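Local coordinates for putative chromatin binding protein (Chaetomium thermophilum, PDB 6QP0) that binds adenine nucleotides and probably hydrolyses ATP as a tRNA-dependent P-loop ATPase of the Kti12 family, needed for tRNA modification by Elongator, at residues 77-89 against 197-211. Residues are numbered along the deposited sequence; the frame is centred on the assembly and turned at random.
With AF3 (aluminum fluoride), chain C.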
loop_
_atom_site.group_PDB
_atom_site.type_symbol
_atom_site.label_atom_id
_atom_site.label_comp_id
_atom_site.label_asym_id
_atom_site.label_seq_id
_atom_site.Cartn_x
_atom_site.Cartn_y
_atom_site.Cartn_z
ATOM N N SER A 77 3.293 -6.762 -2.372
ATOM C CA SER A 77 2.673 -5.877 -3.342
ATOM C C SER A 77 1.859 -6.714 -4.317
ATOM O O SER A 77 1.956 -7.944 -4.341
ATOM C CB SER A 77 3.720 -5.042 -4.089
ATOM O OG SER A 77 4.473 -5.850 -4.977
ATOM N N ASP A 78 1.040 -6.033 -5.123
ATOM C CA ASP A 78 0.330 -6.715 -6.198
ATOM C C ASP A 78 1.309 -7.443 -7.113
ATOM O O ASP A 78 1.036 -8.561 -7.568
ATOM C CB ASP A 78 -0.508 -5.715 -6.998
ATOM C CG ASP A 78 -1.670 -5.146 -6.199
ATOM O OD1 ASP A 78 -1.672 -5.277 -4.958
ATOM O OD2 ASP A 78 -2.589 -4.570 -6.818
ATOM N N ALA A 79 2.466 -6.830 -7.377
ATOM C CA ALA A 79 3.442 -7.429 -8.281
ATOM C C ALA A 79 4.079 -8.672 -7.671
ATOM O O ALA A 79 4.286 -9.673 -8.368
ATOM C CB ALA A 79 4.515 -6.400 -8.642
ATOM N N THR A 80 4.406 -8.628 -6.376
ATOM C CA THR A 80 5.002 -9.793 -5.730
ATOM C C THR A 80 4.039 -10.973 -5.719
ATOM O O THR A 80 4.472 -12.128 -5.771
ATOM C CB THR A 80 5.426 -9.457 -4.299
ATOM O OG1 THR A 80 4.276 -9.086 -3.530
ATOM C CG2 THR A 80 6.446 -8.327 -4.292
ATOM N N LEU A 81 2.739 -10.701 -5.642
ATOM C CA LEU A 81 1.714 -11.729 -5.692
ATOM C C LEU A 81 1.189 -11.957 -7.102
ATOM O O LEU A 81 0.199 -12.675 -7.275
ATOM C CB LEU A 81 0.556 -11.356 -4.766
ATOM C CG LEU A 81 0.940 -11.101 -3.308
ATOM C CD1 LEU A 81 -0.266 -10.629 -2.516
ATOM C CD2 LEU A 81 1.542 -12.352 -2.679
ATOM N N SER A 82 1.826 -11.363 -8.107
ATOM C CA SER A 82 1.421 -11.529 -9.501
ATOM C C SER A 82 -0.055 -11.185 -9.685
ATOM O O SER A 82 -0.815 -11.910 -10.332
ATOM C CB SER A 82 1.717 -12.948 -9.983
ATOM O OG SER A 82 3.100 -13.238 -9.880
ATOM N N ILE A 83 -0.459 -10.062 -9.101
ATOM C CA ILE A 83 -1.815 -9.543 -9.238
ATOM C C ILE A 83 -1.764 -8.414 -10.258
ATOM O O ILE A 83 -1.258 -7.323 -9.968
ATOM C CB ILE A 83 -2.378 -9.060 -7.895
ATOM C CG1 ILE A 83 -2.512 -10.237 -6.924
ATOM C CG2 ILE A 83 -3.721 -8.365 -8.101
ATOM C CD1 ILE A 83 -2.906 -9.838 -5.516
ATOM N N SER A 84 -2.280 -8.670 -11.456
ATOM C CA SER A 84 -2.286 -7.654 -12.497
ATOM C C SER A 84 -3.210 -6.501 -12.117
ATOM O O SER A 84 -4.193 -6.672 -11.390
ATOM C CB SER A 84 -2.726 -8.260 -13.830
ATOM O OG SER A 84 -2.581 -7.326 -14.885
ATOM N N ARG A 85 -2.882 -5.310 -12.623
ATOM C CA ARG A 85 -3.681 -4.122 -12.349
ATOM C C ARG A 85 -5.070 -4.186 -12.966
ATOM O O ARG A 85 -5.917 -3.353 -12.628
ATOM C CB ARG A 85 -2.954 -2.879 -12.865
ATOM C CG ARG A 85 -1.647 -2.585 -12.154
ATOM C CD ARG A 85 -0.760 -1.668 -12.981
ATOM N NE ARG A 85 0.419 -1.230 -12.238
ATOM C CZ ARG A 85 1.493 -1.984 -12.020
ATOM N NH1 ARG A 85 1.545 -3.227 -12.478
ATOM N NH2 ARG A 85 2.517 -1.494 -11.333
ATOM N N SER A 86 -5.326 -5.145 -13.857
ATOM C CA SER A 86 -6.617 -5.237 -14.526
ATOM C C SER A 86 -7.712 -5.813 -13.638
ATOM O O SER A 86 -8.882 -5.789 -14.036
ATOM C CB SER A 86 -6.483 -6.085 -15.793
ATOM O OG SER A 86 -5.854 -7.323 -15.512
ATOM N N VAL A 87 -7.371 -6.319 -12.450
ATOM C CA VAL A 87 -8.387 -6.822 -11.537
ATOM C C VAL A 87 -9.301 -5.707 -11.042
ATOM O O VAL A 87 -10.388 -5.985 -10.521
ATOM C CB VAL A 87 -7.733 -7.537 -10.340
ATOM C CG1 VAL A 87 -6.904 -8.723 -10.811
ATOM C CG2 VAL A 87 -6.874 -6.569 -9.532
ATOM N N TYR A 88 -8.892 -4.450 -11.193
ATOM C CA TYR A 88 -9.615 -3.316 -10.634
ATOM C C TYR A 88 -10.649 -2.734 -11.590
ATOM O O TYR A 88 -11.156 -1.637 -11.339
ATOM C CB TYR A 88 -8.618 -2.237 -10.204
ATOM C CG TYR A 88 -7.637 -2.742 -9.169
ATOM C CD1 TYR A 88 -8.026 -2.918 -7.849
ATOM C CD2 TYR A 88 -6.330 -3.063 -9.514
ATOM C CE1 TYR A 88 -7.144 -3.391 -6.900
ATOM C CE2 TYR A 88 -5.438 -3.536 -8.569
ATOM C CZ TYR A 88 -5.851 -3.699 -7.265
ATOM O OH TYR A 88 -4.970 -4.169 -6.318
ATOM N N ASP A 89 -10.982 -3.444 -12.664
ATOM C CA ASP A 89 -12.017 -3.000 -13.591
ATOM C C ASP A 89 -13.399 -3.402 -13.086
ATOM O O ASP A 89 -14.412 -2.833 -13.496
ATOM C CB ASP A 89 -11.771 -3.583 -14.983
ATOM C CG ASP A 89 -10.634 -2.895 -15.712
ATOM O OD1 ASP A 89 -10.774 -1.699 -16.036
ATOM O OD2 ASP A 89 -9.596 -3.544 -15.951
ATOM N N GLU A 197 3.997 -8.805 -14.200
ATOM C CA GLU A 197 4.100 -8.685 -12.750
ATOM C C GLU A 197 5.080 -7.568 -12.385
ATOM O O GLU A 197 5.947 -7.741 -11.511
ATOM C CB GLU A 197 4.537 -10.024 -12.142
ATOM C CG GLU A 197 5.927 -10.487 -12.555
ATOM C CD GLU A 197 6.296 -11.840 -11.964
ATOM O OE1 GLU A 197 6.562 -11.907 -10.745
ATOM O OE2 GLU A 197 6.312 -12.838 -12.718
ATOM N N SER A 198 4.931 -6.424 -13.028
ATOM C CA SER A 198 5.924 -5.362 -12.985
ATOM C C SER A 198 5.482 -4.223 -12.074
ATOM O O SER A 198 4.297 -4.045 -11.779
ATOM C CB SER A 198 6.183 -4.824 -14.397
ATOM O OG SER A 198 7.141 -3.781 -14.382
ATOM N N ASP A 199 6.469 -3.449 -11.624
ATOM C CA ASP A 199 6.237 -2.232 -10.862
ATOM C C ASP A 199 6.038 -1.010 -11.752
ATOM O O ASP A 199 5.762 0.077 -11.233
ATOM C CB ASP A 199 7.407 -1.972 -9.906
ATOM C CG ASP A 199 7.376 -2.870 -8.685
ATOM O OD1 ASP A 199 6.282 -3.358 -8.333
ATOM O OD2 ASP A 199 8.444 -3.076 -8.070
ATOM N N GLU A 200 6.177 -1.160 -13.074
ATOM C CA GLU A 200 5.996 -0.054 -14.010
ATOM C C GLU A 200 5.072 -0.430 -15.167
ATOM O O GLU A 200 5.132 0.192 -16.232
ATOM C CB GLU A 200 7.348 0.436 -14.544
ATOM C CG GLU A 200 8.495 -0.563 -14.418
ATOM C CD GLU A 200 9.190 -0.503 -13.066
ATOM O OE1 GLU A 200 9.314 0.607 -12.505
ATOM O OE2 GLU A 200 9.612 -1.569 -12.567
ATOM N N GLU A 201 4.215 -1.431 -14.982
ATOM C CA GLU A 201 3.199 -1.749 -15.983
ATOM C C GLU A 201 2.054 -0.747 -15.873
ATOM O O GLU A 201 1.511 -0.558 -14.780
ATOM C CB GLU A 201 2.675 -3.170 -15.786
ATOM C CG GLU A 201 2.909 -4.107 -16.964
ATOM C CD GLU A 201 1.982 -3.829 -18.133
ATOM O OE1 GLU A 201 2.485 -3.630 -19.259
ATOM O OE2 GLU A 201 0.751 -3.807 -17.925
ATOM N N PRO A 202 1.667 -0.088 -16.961
ATOM C CA PRO A 202 0.618 0.930 -16.867
ATOM C C PRO A 202 -0.767 0.318 -16.730
ATOM O O PRO A 202 -1.003 -0.852 -17.038
ATOM C CB PRO A 202 0.749 1.693 -18.189
ATOM C CG PRO A 202 1.245 0.663 -19.145
ATOM C CD PRO A 202 2.169 -0.229 -18.343
ATOM N N TYR A 203 -1.685 1.146 -16.247
ATOM C CA TYR A 203 -3.101 0.817 -16.242
ATOM C C TYR A 203 -3.719 1.251 -17.567
ATOM O O TYR A 203 -3.226 2.169 -18.231
ATOM C CB TYR A 203 -3.835 1.522 -15.099
ATOM C CG TYR A 203 -3.260 1.328 -13.712
ATOM C CD1 TYR A 203 -2.018 1.848 -13.368
ATOM C CD2 TYR A 203 -3.985 0.664 -12.732
ATOM C CE1 TYR A 203 -1.503 1.682 -12.095
ATOM C CE2 TYR A 203 -3.480 0.498 -11.460
ATOM C CZ TYR A 203 -2.240 1.006 -11.147
ATOM O OH TYR A 203 -1.749 0.839 -9.874
ATOM N N GLU A 204 -4.807 0.591 -17.950
ATOM C CA GLU A 204 -5.624 1.104 -19.041
ATOM C C GLU A 204 -6.297 2.394 -18.578
ATOM O O GLU A 204 -6.767 2.488 -17.440
ATOM C CB GLU A 204 -6.662 0.071 -19.469
ATOM C CG GLU A 204 -6.066 -1.236 -19.981
ATOM C CD GLU A 204 -5.150 -1.030 -21.171
ATOM O OE1 GLU A 204 -5.535 -0.274 -22.084
ATOM O OE2 GLU A 204 -4.043 -1.608 -21.187
ATOM N N ARG A 205 -6.326 3.403 -19.453
ATOM C CA ARG A 205 -6.820 4.714 -19.033
ATOM C C ARG A 205 -8.238 4.637 -18.470
ATOM O O ARG A 205 -8.606 5.451 -17.614
ATOM C CB ARG A 205 -6.750 5.706 -20.198
ATOM C CG ARG A 205 -5.330 6.171 -20.523
ATOM C CD ARG A 205 -5.319 7.430 -21.386
ATOM N NE ARG A 205 -5.544 7.149 -22.803
ATOM C CZ ARG A 205 -4.612 7.252 -23.751
ATOM N NH1 ARG A 205 -3.379 7.639 -23.444
ATOM N NH2 ARG A 205 -4.921 6.973 -25.010
ATOM N N SER A 206 -9.045 3.671 -18.919
ATOM C CA SER A 206 -10.359 3.460 -18.317
ATOM C C SER A 206 -10.228 2.976 -16.878
ATOM O O SER A 206 -10.860 3.523 -15.965
ATOM C CB SER A 206 -11.161 2.457 -19.151
ATOM O OG SER A 206 -12.450 2.224 -18.605
ATOM N N ASN A 207 -9.408 1.946 -16.653
ATOM C CA ASN A 207 -9.221 1.426 -15.304
ATOM C C ASN A 207 -8.598 2.471 -14.386
ATOM O O ASN A 207 -8.907 2.520 -13.189
ATOM C CB ASN A 207 -8.345 0.173 -15.338
ATOM C CG ASN A 207 -8.187 -0.464 -13.967
ATOM O OD1 ASN A 207 -9.111 -0.450 -13.156
ATOM N ND2 ASN A 207 -7.010 -1.019 -13.703
ATOM N N TRP A 208 -7.706 3.307 -14.926
ATOM C CA TRP A 208 -7.007 4.293 -14.107
ATOM C C TRP A 208 -7.965 5.364 -13.599
ATOM O O TRP A 208 -7.996 5.663 -12.399
ATOM C CB TRP A 208 -5.870 4.923 -14.917
ATOM C CG TRP A 208 -4.900 5.719 -14.103
ATOM C CD1 TRP A 208 -3.697 5.299 -13.629
ATOM C CD2 TRP A 208 -5.050 7.076 -13.675
ATOM N NE1 TRP A 208 -3.084 6.309 -12.929
ATOM C CE2 TRP A 208 -3.896 7.410 -12.941
ATOM C CE3 TRP A 208 -6.047 8.040 -13.840
ATOM C CZ2 TRP A 208 -3.714 8.664 -12.371
ATOM C CZ3 TRP A 208 -5.864 9.283 -13.275
ATOM C CH2 TRP A 208 -4.706 9.586 -12.549
ATOM N N GLU A 209 -8.764 5.949 -14.497
ATOM C CA GLU A 209 -9.668 7.021 -14.096
ATOM C C GLU A 209 -10.675 6.536 -13.060
ATOM O O GLU A 209 -10.870 7.174 -12.018
ATOM C CB GLU A 209 -10.398 7.589 -15.316
ATOM C CG GLU A 209 -9.507 8.299 -16.326
ATOM C CD GLU A 209 -8.776 9.489 -15.734
ATOM O OE1 GLU A 209 -7.864 10.021 -16.404
ATOM O OE2 GLU A 209 -9.112 9.892 -14.602
ATOM N N ASN A 210 -11.336 5.406 -13.332
ATOM C CA ASN A 210 -12.346 4.904 -12.407
ATOM C C ASN A 210 -11.746 4.568 -11.047
ATOM O O ASN A 210 -12.430 4.690 -10.023
ATOM C CB ASN A 210 -13.039 3.676 -13.004
ATOM C CG ASN A 210 -13.657 3.957 -14.363
ATOM O OD1 ASN A 210 -13.446 3.216 -15.323
ATOM N ND2 ASN A 210 -14.419 5.039 -14.450
ATOM N N LEU A 211 -10.475 4.150 -11.007
ATOM C CA LEU A 211 -9.825 3.869 -9.730
ATOM C C LEU A 211 -9.708 5.134 -8.885
ATOM O O LEU A 211 -10.046 5.131 -7.696
ATOM C CB LEU A 211 -8.443 3.254 -9.959
ATOM C CG LEU A 211 -8.330 1.740 -9.796
ATOM C CD1 LEU A 211 -6.933 1.278 -10.171
ATOM C CD2 LEU A 211 -8.671 1.310 -8.375
HETATM AL AL AF3 C . 1.448 0.913 -9.312
HETATM F F1 AF3 C . 2.231 0.071 -8.045
HETATM F F2 AF3 C . 2.267 1.169 -10.790
HETATM F F3 AF3 C . 0.092 1.886 -8.956
HETATM O O HOH W 1 6.900 -4.082 -5.953
HETATM O O HOH W 2 2.985 -3.855 -7.399
#
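R85 drives its side chain across one face of the Y203 ring, with CD over the centre, 3.5 Å from the centroid, a CH-pi contact. Beyond CD the guanidinium stands almost upright to that ring, their planes 83° apart, and turns its edge to three neighbours: the S198 carbonyl, Y203 CE1 and fluorine F2 of the aluminum fluoride. E201 lies over one guanidinium face with its backbone, its O 2.8 Å from R85 NE but at an angle too poor for a hydrogen bond. NH1 and NH2 together grip S198 O, at 3.0 Å from NH1, both from the same face of the carbonyl plane. NH2 also gives a nearly straight bond to F2, 2.7 Å long at 165°, so edge bonds on two sides fix how the guanidinium is rotated. F3 lies in the plane of the Y203 ring at its hydroxyl end, so close to Y203 OH that the modelled distance is doubtful. In this N-terminal P-loop NTPase domain of the longer protein, the loop after edge strand 72-77 and the one leading into helix 205-213 thus close over the phosphate mimic, which K15 and S12 of the P-loop hold as well. Nearer the sheet, A79 CB packs against E197 O and D199 OD1, while a water bridges S77 OG and D199 OD1; D199 OD2 pairs with R20. At the helix, N207 swings CG opposite its backbone N (chi1 -176°), which brings ND2 to R85 O in a weak 2.8 Å bond, and L211 CD1 rests 3.9 Å from Y88 CB.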